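Local coordinates for HcgC (Methanococcus maripaludis S2, PDB 5O4J), which catalyses a C-methylation that depends on S-adenosylmethionine, probably of a pyridinol precursor on the way to the cofactor of [Fe]-hydrogenase, at residues 27-32 with 51-56; 45-50 with 59-64; 20-25 with 175-180. One frame throughout, in Å; residues are numbered along the deposited sequence.

Interaction 1: 27-32 with 51-56; sequences EKKANA and YLSGSY. With SAH (S-adenosyl-L-homocysteine), chain E.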
# COMPACT_ATOMS: atom_id res chain seq x y z
N GLU A 27 -6.59 -26.02 -7.59
CA GLU A 27 -7.94 -26.46 -7.94
C GLU A 27 -8.59 -25.50 -8.94
O GLU A 27 -9.22 -25.93 -9.91
CB GLU A 27 -8.79 -26.60 -6.68
CG GLU A 27 -10.22 -27.05 -6.95
CD GLU A 27 -11.05 -27.17 -5.68
OE1 GLU A 27 -11.81 -28.16 -5.56
OE2 GLU A 27 -10.95 -26.29 -4.80
N LYS A 28 -8.41 -24.19 -8.73
CA LYS A 28 -8.96 -23.24 -9.69
C LYS A 28 -8.36 -23.43 -11.08
O LYS A 28 -9.08 -23.37 -12.09
CB LYS A 28 -8.74 -21.80 -9.21
CG LYS A 28 -9.72 -21.39 -8.14
CD LYS A 28 -9.33 -20.09 -7.48
CE LYS A 28 -10.46 -19.64 -6.54
NZ LYS A 28 -10.21 -18.35 -5.87
N LYS A 29 -7.06 -23.68 -11.16
CA LYS A 29 -6.44 -23.93 -12.46
C LYS A 29 -6.98 -25.22 -13.09
O LYS A 29 -7.29 -25.25 -14.29
CB LYS A 29 -4.91 -24.00 -12.32
CG LYS A 29 -4.27 -22.69 -11.88
CD LYS A 29 -2.76 -22.75 -11.90
CE LYS A 29 -2.17 -21.39 -11.56
NZ LYS A 29 -0.68 -21.37 -11.69
N ALA A 30 -7.11 -26.28 -12.29
CA ALA A 30 -7.64 -27.53 -12.82
C ALA A 30 -9.07 -27.36 -13.31
O ALA A 30 -9.45 -27.91 -14.35
CB ALA A 30 -7.55 -28.63 -11.75
N ASN A 31 -9.89 -26.62 -12.55
CA ASN A 31 -11.27 -26.41 -12.96
C ASN A 31 -11.36 -25.54 -14.22
O ASN A 31 -12.25 -25.75 -15.05
CB ASN A 31 -12.07 -25.81 -11.81
CG ASN A 31 -12.45 -26.86 -10.78
OD1 ASN A 31 -12.56 -28.05 -11.11
ND2 ASN A 31 -12.66 -26.43 -9.55
N ALA A 32 -10.45 -24.57 -14.38
CA ALA A 32 -10.41 -23.79 -15.61
C ALA A 32 -10.14 -24.69 -16.82
O ALA A 32 -10.77 -24.54 -17.87
CB ALA A 32 -9.33 -22.71 -15.51
N TYR A 51 5.71 -29.46 -11.04
CA TYR A 51 5.61 -28.47 -9.99
C TYR A 51 4.99 -27.19 -10.56
O TYR A 51 5.30 -26.84 -11.70
CB TYR A 51 7.00 -28.20 -9.42
CG TYR A 51 7.12 -26.97 -8.55
CD1 TYR A 51 7.31 -25.72 -9.11
CD2 TYR A 51 7.10 -27.07 -7.16
CE1 TYR A 51 7.43 -24.60 -8.33
CE2 TYR A 51 7.24 -25.96 -6.37
CZ TYR A 51 7.40 -24.72 -6.95
OH TYR A 51 7.54 -23.60 -6.15
N LEU A 52 4.10 -26.49 -9.83
CA LEU A 52 3.52 -26.88 -8.54
C LEU A 52 2.08 -27.38 -8.74
O LEU A 52 1.62 -28.24 -8.01
CB LEU A 52 3.56 -25.69 -7.58
CG LEU A 52 2.95 -25.84 -6.20
CD1 LEU A 52 3.44 -27.11 -5.49
CD2 LEU A 52 3.27 -24.61 -5.35
N SER A 53 1.37 -26.83 -9.72
CA SER A 53 -0.01 -27.24 -9.98
C SER A 53 -0.11 -28.45 -10.89
O SER A 53 -1.19 -29.05 -10.99
CB SER A 53 -0.83 -26.09 -10.59
OG SER A 53 -0.05 -24.93 -10.82
N GLY A 54 0.98 -28.82 -11.58
CA GLY A 54 0.91 -29.90 -12.55
C GLY A 54 0.43 -31.22 -11.95
O GLY A 54 -0.34 -31.94 -12.58
N SER A 55 0.92 -31.56 -10.76
CA SER A 55 0.57 -32.83 -10.14
C SER A 55 -0.95 -32.99 -10.02
O SER A 55 -1.51 -34.02 -10.42
CB SER A 55 1.25 -32.93 -8.77
OG SER A 55 0.89 -34.13 -8.11
N TYR A 56 -1.62 -31.98 -9.47
CA TYR A 56 -3.07 -32.08 -9.30
C TYR A 56 -3.80 -31.95 -10.64
O TYR A 56 -4.80 -32.64 -10.87
CB TYR A 56 -3.59 -31.03 -8.33
CG TYR A 56 -5.08 -31.20 -8.17
CD1 TYR A 56 -5.58 -32.27 -7.46
CD2 TYR A 56 -5.97 -30.33 -8.77
CE1 TYR A 56 -6.95 -32.46 -7.33
CE2 TYR A 56 -7.34 -30.51 -8.65
CZ TYR A 56 -7.82 -31.58 -7.92
OH TYR A 56 -9.18 -31.77 -7.80
N SAH E . 3.29 -22.53 -13.81
CA SAH E . 3.55 -23.53 -12.73
CB SAH E . 5.02 -23.45 -12.31
CG SAH E . 5.93 -24.15 -13.32
SD SAH E . 7.62 -24.20 -12.78
C SAH E . 2.70 -23.28 -11.52
O SAH E . 2.84 -24.03 -10.52
OXT SAH E . 1.90 -22.33 -11.55
C5' SAH E . 8.38 -25.13 -14.07
C4' SAH E . 8.15 -26.63 -13.95
O4' SAH E . 8.36 -27.23 -15.23
C3' SAH E . 9.17 -27.27 -13.03
O3' SAH E . 8.64 -28.46 -12.41
C2' SAH E . 10.29 -27.59 -13.98
O2' SAH E . 11.20 -28.59 -13.52
C1' SAH E . 9.54 -28.05 -15.21
N9 SAH E . 10.24 -27.82 -16.47
C8 SAH E . 10.99 -26.75 -16.81
N7 SAH E . 11.45 -26.89 -18.08
C5 SAH E . 10.97 -28.05 -18.55
C6 SAH E . 11.06 -28.80 -19.82
N6 SAH E . 11.78 -28.31 -20.85
N1 SAH E . 10.41 -29.98 -19.90
C2 SAH E . 9.69 -30.48 -18.89
N3 SAH E . 9.56 -29.86 -17.70
C4 SAH E . 10.17 -28.67 -17.49

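Interaction 2: 45-50 with 59-64; sequences AIVFGA and YSLLKD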
# COMPACT_ATOMS: atom_id res chain seq x y z
N ALA A 45 -3.08 -38.00 -22.49
CA ALA A 45 -2.75 -36.63 -22.15
C ALA A 45 -1.32 -36.57 -21.66
O ALA A 45 -0.89 -37.41 -20.86
CB ALA A 45 -3.70 -36.08 -21.08
N ILE A 46 -0.57 -35.59 -22.14
CA ILE A 46 0.78 -35.32 -21.66
C ILE A 46 0.80 -33.92 -21.06
O ILE A 46 0.40 -32.95 -21.71
CB ILE A 46 1.83 -35.47 -22.77
CG1 ILE A 46 1.92 -36.95 -23.17
CG2 ILE A 46 3.20 -34.95 -22.31
CD1 ILE A 46 3.05 -37.32 -24.10
N VAL A 47 1.25 -33.84 -19.81
CA VAL A 47 1.34 -32.59 -19.06
C VAL A 47 2.81 -32.32 -18.78
O VAL A 47 3.48 -33.15 -18.15
CB VAL A 47 0.53 -32.67 -17.76
CG1 VAL A 47 0.65 -31.37 -16.96
CG2 VAL A 47 -0.92 -33.01 -18.05
N PHE A 48 3.30 -31.18 -19.24
CA PHE A 48 4.67 -30.76 -18.98
C PHE A 48 4.70 -29.86 -17.75
O PHE A 48 3.98 -28.85 -17.70
CB PHE A 48 5.27 -30.01 -20.18
CG PHE A 48 5.49 -30.88 -21.38
CD1 PHE A 48 6.67 -31.58 -21.54
CD2 PHE A 48 4.53 -30.96 -22.37
CE1 PHE A 48 6.88 -32.38 -22.65
CE2 PHE A 48 4.74 -31.75 -23.48
CZ PHE A 48 5.91 -32.46 -23.62
N GLY A 49 5.52 -30.23 -16.76
CA GLY A 49 5.70 -29.43 -15.57
C GLY A 49 4.94 -29.97 -14.37
O GLY A 49 3.75 -29.71 -14.22
N ALA A 50 5.63 -30.73 -13.53
CA ALA A 50 4.99 -31.36 -12.38
C ALA A 50 4.76 -30.37 -11.25
O ALA A 50 3.73 -30.42 -10.56
CB ALA A 50 5.83 -32.54 -11.89
N TYR A 59 -3.77 -35.22 -12.20
CA TYR A 59 -4.73 -36.09 -11.52
C TYR A 59 -6.16 -35.78 -11.96
O TYR A 59 -6.96 -36.69 -12.16
CB TYR A 59 -4.60 -35.95 -10.00
CG TYR A 59 -5.41 -36.98 -9.26
CD1 TYR A 59 -4.94 -38.28 -9.15
CD2 TYR A 59 -6.64 -36.67 -8.70
CE1 TYR A 59 -5.66 -39.25 -8.50
CE2 TYR A 59 -7.37 -37.65 -8.03
CZ TYR A 59 -6.87 -38.93 -7.94
OH TYR A 59 -7.58 -39.92 -7.28
N SER A 60 -6.49 -34.49 -12.09
CA SER A 60 -7.85 -34.10 -12.46
C SER A 60 -8.22 -34.55 -13.86
O SER A 60 -9.41 -34.57 -14.20
CB SER A 60 -8.02 -32.58 -12.36
OG SER A 60 -7.40 -31.90 -13.45
N LEU A 61 -7.24 -34.91 -14.69
CA LEU A 61 -7.52 -35.37 -16.05
C LEU A 61 -7.89 -36.85 -16.12
O LEU A 61 -8.38 -37.30 -17.15
CB LEU A 61 -6.31 -35.13 -16.95
CG LEU A 61 -5.88 -33.67 -17.14
CD1 LEU A 61 -4.56 -33.66 -17.87
CD2 LEU A 61 -6.94 -32.88 -17.90
N LEU A 62 -7.66 -37.61 -15.04
CA LEU A 62 -7.85 -39.06 -15.09
C LEU A 62 -9.28 -39.44 -15.44
O LEU A 62 -9.50 -40.50 -16.06
CB LEU A 62 -7.45 -39.67 -13.75
CG LEU A 62 -5.95 -39.64 -13.46
CD1 LEU A 62 -5.70 -39.96 -12.01
CD2 LEU A 62 -5.23 -40.64 -14.36
N LYS A 63 -10.26 -38.63 -15.06
CA LYS A 63 -11.65 -38.99 -15.32
C LYS A 63 -11.90 -39.15 -16.81
O LYS A 63 -12.45 -40.17 -17.25
CB LYS A 63 -12.58 -37.93 -14.72
CG LYS A 63 -14.07 -38.22 -14.93
CD LYS A 63 -14.89 -36.95 -14.82
CE LYS A 63 -16.30 -37.15 -15.33
NZ LYS A 63 -17.09 -35.89 -15.29
N ASP A 64 -11.50 -38.17 -17.60
CA ASP A 64 -11.81 -38.14 -19.02
C ASP A 64 -10.65 -38.55 -19.92
O ASP A 64 -10.85 -38.67 -21.14
CB ASP A 64 -12.28 -36.74 -19.43
CG ASP A 64 -13.63 -36.39 -18.84
OD1 ASP A 64 -14.36 -37.32 -18.44
OD2 ASP A 64 -13.96 -35.19 -18.80

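Interaction 3: 20-25 with 175-180; sequences DIVSDV and SGTMTL. With PJL ((3~{E})-3-[(~{E})-3-oxidanylprop-2-enoyl]iminopropanoic acid), chain H; SAH (S-adenosyl-L-homocysteine), chain E.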
# COMPACT_ATOMS: atom_id res chain seq x y z
N ASP A 20 -3.08 -25.27 2.11
CA ASP A 20 -4.48 -25.01 1.81
C ASP A 20 -4.63 -23.95 0.73
O ASP A 20 -5.53 -24.03 -0.11
CB ASP A 20 -5.23 -24.58 3.08
CG ASP A 20 -5.23 -25.64 4.16
OD1 ASP A 20 -5.31 -26.84 3.83
OD2 ASP A 20 -5.14 -25.27 5.35
N ILE A 21 -3.78 -22.92 0.77
CA ILE A 21 -3.78 -21.89 -0.26
C ILE A 21 -3.30 -22.47 -1.58
O ILE A 21 -3.86 -22.19 -2.65
CB ILE A 21 -2.92 -20.69 0.18
CG1 ILE A 21 -3.32 -20.23 1.58
CG2 ILE A 21 -3.05 -19.56 -0.83
CD1 ILE A 21 -2.49 -19.08 2.13
N VAL A 22 -2.23 -23.27 -1.54
CA VAL A 22 -1.78 -23.97 -2.74
C VAL A 22 -2.93 -24.77 -3.33
O VAL A 22 -3.24 -24.65 -4.53
CB VAL A 22 -0.58 -24.88 -2.40
CG1 VAL A 22 -0.19 -25.75 -3.60
CG2 VAL A 22 0.60 -24.04 -1.94
N SER A 23 -3.58 -25.57 -2.49
CA SER A 23 -4.68 -26.42 -2.95
C SER A 23 -5.76 -25.61 -3.65
O SER A 23 -6.23 -25.97 -4.73
CB SER A 23 -5.27 -27.18 -1.75
OG SER A 23 -6.33 -28.02 -2.15
N ASP A 24 -6.18 -24.50 -3.03
CA ASP A 24 -7.25 -23.69 -3.62
C ASP A 24 -6.83 -23.15 -4.98
O ASP A 24 -7.61 -23.20 -5.94
CB ASP A 24 -7.64 -22.55 -2.68
CG ASP A 24 -8.29 -23.04 -1.40
OD1 ASP A 24 -8.73 -24.21 -1.36
OD2 ASP A 24 -8.35 -22.26 -0.42
N VAL A 25 -5.59 -22.68 -5.11
CA VAL A 25 -5.12 -22.15 -6.39
C VAL A 25 -5.04 -23.25 -7.44
O VAL A 25 -5.50 -23.07 -8.57
CB VAL A 25 -3.77 -21.43 -6.23
CG1 VAL A 25 -3.17 -21.10 -7.59
CG2 VAL A 25 -3.94 -20.17 -5.38
N SER A 175 1.47 -15.69 -12.85
CA SER A 175 0.35 -16.59 -12.58
C SER A 175 0.79 -17.85 -11.88
O SER A 175 -0.03 -18.77 -11.71
CB SER A 175 -0.30 -16.97 -13.90
OG SER A 175 0.69 -17.56 -14.72
N GLY A 176 2.08 -17.96 -11.55
CA GLY A 176 2.57 -19.18 -10.92
C GLY A 176 1.90 -19.41 -9.58
O GLY A 176 1.61 -18.47 -8.83
N THR A 177 1.64 -20.68 -9.28
CA THR A 177 1.01 -21.02 -8.01
C THR A 177 1.78 -20.44 -6.83
O THR A 177 1.19 -19.83 -5.94
CB THR A 177 0.87 -22.54 -7.89
OG1 THR A 177 0.14 -23.02 -9.03
CG2 THR A 177 0.13 -22.95 -6.63
N MET A 178 3.11 -20.62 -6.82
CA MET A 178 3.93 -20.09 -5.73
C MET A 178 3.79 -18.57 -5.61
O MET A 178 3.61 -18.05 -4.51
CB MET A 178 5.40 -20.47 -5.95
CG MET A 178 6.36 -19.97 -4.86
SD MET A 178 5.96 -20.49 -3.19
CE MET A 178 5.90 -22.27 -3.38
N THR A 179 3.94 -17.85 -6.73
CA THR A 179 3.80 -16.39 -6.71
C THR A 179 2.47 -15.97 -6.09
O THR A 179 2.41 -15.07 -5.25
CB THR A 179 3.91 -15.81 -8.13
OG1 THR A 179 5.20 -16.07 -8.68
CG2 THR A 179 3.66 -14.30 -8.14
N LEU A 180 1.39 -16.60 -6.54
CA LEU A 180 0.07 -16.24 -6.06
C LEU A 180 -0.08 -16.52 -4.57
O LEU A 180 -0.66 -15.71 -3.84
CB LEU A 180 -0.99 -16.99 -6.86
CG LEU A 180 -1.08 -16.60 -8.33
CD1 LEU A 180 -1.93 -17.61 -9.09
CD2 LEU A 180 -1.63 -15.19 -8.47
O14 PJL H . 6.57 -20.55 -9.69
C12 PJL H . 6.33 -19.30 -9.72
O13 PJL H . 5.33 -18.77 -9.19
C10 PJL H . 7.24 -18.32 -10.42
C4 PJL H . 7.86 -18.88 -11.67
N5 PJL H . 8.91 -19.57 -11.64
C6 PJL H . 9.51 -20.07 -12.74
O8 PJL H . 10.72 -20.27 -12.76
C7 PJL H . 8.74 -20.38 -13.97
C2 PJL H . 7.44 -20.16 -14.05
O1 PJL H . 6.72 -20.41 -15.12
N SAH E . 3.29 -22.53 -13.81
CA SAH E . 3.55 -23.53 -12.73
CB SAH E . 5.02 -23.45 -12.31
CG SAH E . 5.93 -24.15 -13.32
SD SAH E . 7.62 -24.20 -12.78
C SAH E . 2.70 -23.28 -11.52
O SAH E . 2.84 -24.03 -10.52
OXT SAH E . 1.90 -22.33 -11.55
C5' SAH E . 8.38 -25.13 -14.07
C4' SAH E . 8.15 -26.63 -13.95
O4' SAH E . 8.36 -27.23 -15.23
C3' SAH E . 9.17 -27.27 -13.03
O3' SAH E . 8.64 -28.46 -12.41
C2' SAH E . 10.29 -27.59 -13.98
O2' SAH E . 11.20 -28.59 -13.52
C1' SAH E . 9.54 -28.05 -15.21
N9 SAH E . 10.24 -27.82 -16.47
C8 SAH E . 10.99 -26.75 -16.81
N7 SAH E . 11.45 -26.89 -18.08
C5 SAH E . 10.97 -28.05 -18.55
C6 SAH E . 11.06 -28.80 -19.82
N6 SAH E . 11.78 -28.31 -20.85
N1 SAH E . 10.41 -29.98 -19.90
C2 SAH E . 9.69 -30.48 -18.89
N3 SAH E . 9.56 -29.86 -17.70
C4 SAH E . 10.17 -28.67 -17.49

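Interaction 1: 27-32 with 51-56
Lys29 runs fully extended beyond CG and passes alongside Ser53, its CD lying 3.6 Å from Ser53 OG. A lysine suits this buried place because its methylenes pack on the serine while the ammonium goes on to the ligand, where NZ lies 2.8 Å from SAH OXT. NZ is also hydrogen-bonded to Ser175 O and Thr177 OG1 and salt-bridged to Glu134. With an alanine here, the SAH carboxylate and Glu134 would probably lose the positive charge that both of them meet. Ser53 holds OG nearly eclipsed with its own backbone N (chi1 3°), which brings both toward the same SAH oxygen; OG is hydrogen-bonded to Thr177 OG1. Leu52 N, which belongs to the cis peptide joining Tyr51 to Leu52, gives SAH O a bond of 2.8 Å at 162°, and Ser53 N adds a longer one of 3.3 Å. Farther from the ligand, Tyr56 has CG anti to its backbone N (chi1 -178°), which carries the ring to helix 18-37; there CE2 meets Ala30 CB obliquely at 3.6 Å, the small methyl allowing close approach. Amides presented by the turn between strand 42-48 and helix 54-60 are consistent with cosubstrate binding in a Rossmann-like methyltransferase.

Interaction 2: 45-50 with 59-64
Leu61 lays one methyl, CD1, on the face of strand 42-48 that carries Ala45 and Val47. The segment 59-64 leads up to this point from the end region of helix 54-60. Tyr59 contributes through its backbone, since its O accepts the 3.1 Å bond from Leu62 N, a link across three residues that keeps the chain turning round Leu61. Ser60 sends OG back to Ile57 O, a common way for serine to satisfy its hydroxyl in a helix, and its side chain touches Ala30 of helix 18-37. Leu61 then faces inward. With CG anti to its carbonyl carbon (chi1 -63°) and an extended second torsion, it reaches the strand with CD1, which lies 3.7 Å from Val47 CG2 and 4.1 Å from Ala45 CB. Leucine and valine cross obliquely, and the small Ala45 offers only its methyl, beside which CD1 fits; Leu37 and Ile110 also touch Leu61. At the end, Asp64 N makes a weak bond to Leu61 O as the chain heads for strand 65-72. Just past the strand, Gly49 takes a positive phi (102°) at which a CB would press on the carbonyl O of Phe48, and it and Ala50 touch SAH. This apolar packing of Leu61 on strand 42-48 belongs to the beta-alpha-beta unit of strand 42-48, helix 54-60 and strand 65-72, a building block of the Rossmann-like fold.

Interaction 3: 20-25 with 175-180
The start of helix 177-193 forms part of the wall of the pocket that binds SAH and PJL, probably the active site, where it presents backbone amides to two carboxylates while Thr177 and Leu180 pack against Val22 and Val25 of helix 18-37. Gly176 is its N-cap, and the amides of this first turn point out with their hydrogens not used by the helix, a place suited to anions; the helix end would probably add to the attraction. Thr177 N donates to SAH OXT over 2.8 Å at 157°. Two residues on, Thr179 grips the carboxylate of PJL twice, through its N, 3.0 Å from PJL O13, and through OG1, which donates to the same oxygen. Thr179 OG1 is also hydrogen-bonded to Thr174 OG1, which helps to hold it in place. A glycine suits the place of Gly176 because a CB there would run into PJL O13. Tyr200 of the second subunit packs on Met178 and Thr179, so a neighbouring chain comes close to this site.

Behind the ligands the contact is apolar. A threonine suits the place of Thr177, which is split between two environments: OG1 faces the SAH carboxylate and is hydrogen-bonded to Ser53, whereas CG2, anti to the backbone N, is turned toward the other helix. Val25 and Thr177 lie side by side, running antiparallel, while Val22 meets the threonine at about a right angle, with its CG1 4.1 Å from Thr177 CG2. Branched valines suit such a seam, since they are short and stiff enough to bring the helices close, Val25 CA and Thr177 CA being 6.4 Å apart. One methyl does double duty: Val25 CG1 lies 3.9 Å from Thr177 CG2 and 4.0 Å from Leu180 CD1.

Overall arrangement
All three contacts are largely buried, though interaction 1 reaches the surface at Glu27. Interactions 1 and 3 share helix 18-37 and close on the same SAH carboxylate from different elements; they touch directly, for instance through Leu52 CD2 and Thr177 CG2. Both combine apolar packing with polar groups that meet ligands, and interaction 3 also reaches PJL. Interaction 2 shares helix 54-60 with interaction 1 and meets it where Ala30 packs on Ser60, but across its segments it is purely aliphatic. Its centre is about 18 Å from that of interaction 3. Thus the chemistry shifts from the ligand-facing groups of interactions 1 and 3 to the aliphatic layer on one face of the sheet.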